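Local coordinates for protein UDP-glucose 4-epimerase (Campylobacter jejuni subsp. jejuni serotype O:2, PDB 7K3P) that probably interconverts UDP-glucose and UDP-galactose, and their N-acetylated counterparts, by inverting the sugar at C4 with the help of a bound NAD cofactor, at residues S267-G275 and S312-W323. The protein carries 2 engineered substitutions. Numbering follows the deposited sequence.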
loop_
_atom_site.group_PDB
_atom_site.type_symbol
_atom_site.label_atom_id
_atom_site.label_comp_id
_atom_site.label_asym_id
_atom_site.label_seq_id
_atom_site.Cartn_x
_atom_site.Cartn_y
_atom_site.Cartn_z
ATOM N N SER A 267 -4.597 8.089 18.759
ATOM C CA SER A 267 -4.194 6.946 17.938
ATOM C C SER A 267 -2.807 6.461 18.348
ATOM O O SER A 267 -1.979 7.252 18.811
ATOM C CB SER A 267 -4.208 7.342 16.460
ATOM O OG SER A 267 -5.543 7.512 16.014
ATOM N N ASN A 268 -2.549 5.165 18.205
ATOM C CA ASN A 268 -1.240 4.639 18.583
ATOM C C ASN A 268 -0.961 3.274 17.976
ATOM O O ASN A 268 -1.873 2.614 17.463
ATOM C CB ASN A 268 -1.119 4.553 20.113
ATOM C CG ASN A 268 0.229 5.039 20.617
ATOM O OD1 ASN A 268 1.235 4.966 19.906
ATOM N ND2 ASN A 268 0.255 5.550 21.845
ATOM N N VAL A 269 0.299 2.846 18.060
ATOM C CA VAL A 269 0.682 1.496 17.642
ATOM C C VAL A 269 1.408 0.807 18.797
ATOM O O VAL A 269 2.218 1.433 19.486
ATOM C CB VAL A 269 1.540 1.542 16.348
ATOM C CG1 VAL A 269 2.659 2.579 16.489
ATOM C CG2 VAL A 269 2.099 0.168 16.001
ATOM N N PHE A 270 1.095 -0.465 19.033
ATOM C CA PHE A 270 1.687 -1.204 20.139
ATOM C C PHE A 270 2.186 -2.547 19.661
ATOM O O PHE A 270 1.463 -3.258 18.940
ATOM C CB PHE A 270 0.650 -1.516 21.236
ATOM C CG PHE A 270 0.138 -0.311 21.974
ATOM C CD1 PHE A 270 0.969 0.409 22.824
ATOM C CD2 PHE A 270 -1.194 0.072 21.846
ATOM C CE1 PHE A 270 0.489 1.513 23.518
ATOM C CE2 PHE A 270 -1.691 1.181 22.535
ATOM C CZ PHE A 270 -0.842 1.909 23.377
ATOM N N ASN A 271 3.392 -2.917 20.089
ATOM C CA ASN A 271 3.763 -4.318 20.067
ATOM C C ASN A 271 2.959 -5.019 21.153
ATOM O O ASN A 271 2.762 -4.462 22.240
ATOM C CB ASN A 271 5.250 -4.492 20.390
ATOM C CG ASN A 271 6.154 -4.040 19.268
ATOM O OD1 ASN A 271 5.802 -4.138 18.085
ATOM N ND2 ASN A 271 7.347 -3.551 19.631
ATOM N N VAL A 272 2.534 -6.250 20.890
ATOM C CA VAL A 272 1.967 -7.081 21.940
ATOM C C VAL A 272 2.889 -8.260 22.164
ATOM O O VAL A 272 3.119 -9.057 21.248
ATOM C CB VAL A 272 0.570 -7.608 21.583
ATOM C CG1 VAL A 272 -0.042 -8.304 22.795
ATOM C CG2 VAL A 272 -0.333 -6.456 21.108
ATOM N N GLY A 273 3.412 -8.388 23.387
ATOM C CA GLY A 273 4.310 -9.489 23.704
ATOM C C GLY A 273 4.621 -9.545 25.195
ATOM O O GLY A 273 4.293 -8.605 25.941
ATOM N N TYR A 274 5.257 -10.634 25.628
ATOM C CA TYR A 274 5.568 -10.824 27.042
ATOM C C TYR A 274 6.800 -10.028 27.510
ATOM O O TYR A 274 7.087 -9.978 28.719
ATOM C CB TYR A 274 5.729 -12.315 27.368
ATOM C CG TYR A 274 4.498 -13.154 27.116
ATOM C CD1 TYR A 274 3.232 -12.714 27.511
ATOM C CD2 TYR A 274 4.596 -14.390 26.480
ATOM C CE1 TYR A 274 2.098 -13.488 27.285
ATOM C CE2 TYR A 274 3.467 -15.173 26.249
ATOM C CZ TYR A 274 2.223 -14.712 26.652
ATOM O OH TYR A 274 1.107 -15.484 26.426
ATOM N N GLY A 275 7.511 -9.395 26.572
ATOM C CA GLY A 275 8.701 -8.608 26.894
ATOM C C GLY A 275 9.949 -9.469 27.068
ATOM O O GLY A 275 11.028 -8.974 27.428
ATOM N N SER A 312 9.615 -8.892 20.626
ATOM C CA SER A 312 9.002 -7.572 20.675
ATOM C C SER A 312 9.430 -6.862 21.953
ATOM O O SER A 312 9.538 -7.498 23.013
ATOM C CB SER A 312 7.469 -7.671 20.682
ATOM O OG SER A 312 6.956 -8.342 19.533
ATOM N N ASP A 313 9.626 -5.552 21.860
ATOM C CA ASP A 313 9.707 -4.707 23.041
ATOM C C ASP A 313 8.266 -4.359 23.431
ATOM O O ASP A 313 7.582 -3.662 22.688
ATOM C CB ASP A 313 10.475 -3.433 22.702
ATOM C CG ASP A 313 10.636 -2.499 23.900
ATOM O OD1 ASP A 313 9.916 -2.646 24.920
ATOM O OD2 ASP A 313 11.497 -1.605 23.804
ATOM N N ALA A 314 7.803 -4.854 24.579
ATOM C CA ALA A 314 6.421 -4.638 25.008
ATOM C C ALA A 314 6.260 -3.592 26.110
ATOM O O ALA A 314 5.206 -3.524 26.744
ATOM C CB ALA A 314 5.795 -5.952 25.441
ATOM N N SER A 315 7.288 -2.780 26.340
ATOM C CA SER A 315 7.217 -1.778 27.400
ATOM C C SER A 315 6.115 -0.724 27.139
ATOM O O SER A 315 5.384 -0.319 28.058
ATOM C CB SER A 315 8.590 -1.134 27.615
ATOM O OG SER A 315 9.019 -0.414 26.478
ATOM N N LYS A 316 5.972 -0.297 25.886
ATOM C CA LYS A 316 4.941 0.694 25.539
ATOM C C LYS A 316 3.516 0.256 25.934
ATOM O O LYS A 316 2.803 0.985 26.637
ATOM C CB LYS A 316 5.027 1.060 24.055
ATOM C CG LYS A 316 4.155 2.233 23.659
ATOM C CD LYS A 316 4.482 2.692 22.239
ATOM C CE LYS A 316 3.443 3.677 21.741
ATOM N NZ LYS A 316 3.562 3.889 20.267
ATOM N N ILE A 317 3.103 -0.937 25.515
ATOM C CA ILE A 317 1.760 -1.406 25.840
ATOM C C ILE A 317 1.532 -1.569 27.358
ATOM O O ILE A 317 0.441 -1.280 27.855
ATOM C CB ILE A 317 1.383 -2.698 25.079
ATOM C CG1 ILE A 317 -0.138 -2.908 25.107
ATOM C CG2 ILE A 317 2.132 -3.917 25.634
ATOM C CD1 ILE A 317 -0.655 -4.147 24.339
ATOM N N ARG A 318 2.551 -2.031 28.090
ATOM C CA ARG A 318 2.449 -2.145 29.550
ATOM C C ARG A 318 2.267 -0.755 30.155
ATOM O O ARG A 318 1.426 -0.542 31.038
ATOM C CB ARG A 318 3.705 -2.815 30.139
ATOM C CG ARG A 318 3.754 -4.347 29.961
ATOM C CD ARG A 318 4.830 -4.991 30.878
ATOM N NE ARG A 318 6.082 -4.238 30.800
ATOM C CZ ARG A 318 7.079 -4.513 29.969
ATOM N NH1 ARG A 318 6.988 -5.544 29.127
ATOM N NH2 ARG A 318 8.165 -3.754 29.975
ATOM N N ASN A 319 3.066 0.189 29.663
ATOM C CA ASN A 319 3.035 1.559 30.145
ATOM C C ASN A 319 1.708 2.313 29.908
ATOM O O ASN A 319 1.222 3.018 30.801
ATOM C CB ASN A 319 4.211 2.327 29.541
ATOM C CG ASN A 319 4.301 3.755 30.038
ATOM O OD1 ASN A 319 4.591 4.677 29.268
ATOM N ND2 ASN A 319 4.050 3.952 31.336
ATOM N N LEU A 320 1.115 2.149 28.723
ATOM C CA LEU A 320 -0.017 2.985 28.307
ATOM C C LEU A 320 -1.410 2.345 28.434
ATOM O O LEU A 320 -2.433 3.027 28.300
ATOM C CB LEU A 320 0.206 3.492 26.880
ATOM C CG LEU A 320 0.958 4.813 26.711
ATOM C CD1 LEU A 320 2.032 4.951 27.756
ATOM C CD2 LEU A 320 1.557 4.936 25.300
ATOM N N THR A 321 -1.462 1.047 28.704
ATOM C CA THR A 321 -2.742 0.358 28.777
ATOM C C THR A 321 -2.856 -0.541 30.006
ATOM O O THR A 321 -1.908 -0.705 30.772
ATOM C CB THR A 321 -2.985 -0.505 27.518
ATOM O OG1 THR A 321 -2.407 -1.809 27.704
ATOM C CG2 THR A 321 -2.372 0.166 26.294
ATOM N N SER A 322 -4.025 -1.142 30.162
ATOM C CA SER A 322 -4.300 -2.001 31.297
ATOM C C SER A 322 -4.041 -3.459 30.942
ATOM O O SER A 322 -4.427 -4.352 31.696
ATOM C CB SER A 322 -5.770 -1.861 31.685
ATOM O OG SER A 322 -6.592 -2.358 30.631
ATOM N N TRP A 323 -3.416 -3.713 29.791
ATOM C CA TRP A 323 -3.210 -5.098 29.365
ATOM C C TRP A 323 -2.283 -5.854 30.321
ATOM O O TRP A 323 -1.166 -5.413 30.588
ATOM C CB TRP A 323 -2.657 -5.176 27.938
ATOM C CG TRP A 323 -2.488 -6.590 27.486
ATOM C CD1 TRP A 323 -3.476 -7.527 27.338
ATOM C CD2 TRP A 323 -1.269 -7.238 27.121
ATOM N NE1 TRP A 323 -2.941 -8.720 26.928
ATOM C CE2 TRP A 323 -1.570 -8.566 26.773
ATOM C CE3 TRP A 323 0.081 -6.830 27.071
ATOM C CZ2 TRP A 323 -0.612 -9.491 26.361
ATOM C CZ3 TRP A 323 1.044 -7.742 26.672
ATOM C CH2 TRP A 323 0.695 -9.055 26.316
HETATM O O HOH W 1 5.771 -7.132 17.150
HETATM O O HOH W 2 4.360 -2.519 23.403
HETATM O O HOH W 3 5.155 -10.178 19.869
HETATM O O HOH W 4 4.645 -7.444 28.272
HETATM O O HOH W 5 7.875 -9.435 23.849
#
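With CG anti to the backbone N (chi1 -171°) and every later torsion extended, K316 reaches from its helix to N268 and V269, where NZ makes two hydrogen bonds. It donates to N268 OD1 at 2.6 Å, from above the amide's carbonyl plane, and to V269 O at 2.9 Å, in the carbonyl plane. N268 OD1 also accepts from V269 N, on the same face of its plane. On the way, K316 CG passes the edge of the F270 ring. I317 CG1 lies over one face of that ring, while T321 CG2 makes an off-centre CH-pi contact, 4.2 Å from its centroid. Farther along, N271 ND2 donates almost straight to D313 O (3.1 Å, 164°); OD1 of the same amide bonds the Y142 hydroxyl and accepts from a water shared with S312 OG. Another water joins strand to helix, donating to N271 O and accepting from I317 N. V272 CG1 sits over the six-membered ring of W323, 3.9 Å from its centroid, and G273 O lies at the ring's edge. Strand 268-271 forms one edge, within this chain, of the parallel Rossmann-type sheet, hydrogen-bonded to strand 184-189. The axis of helix 315-320 makes 118° with that of strand 268-271, and helix 248-261 packs against V272 and W323.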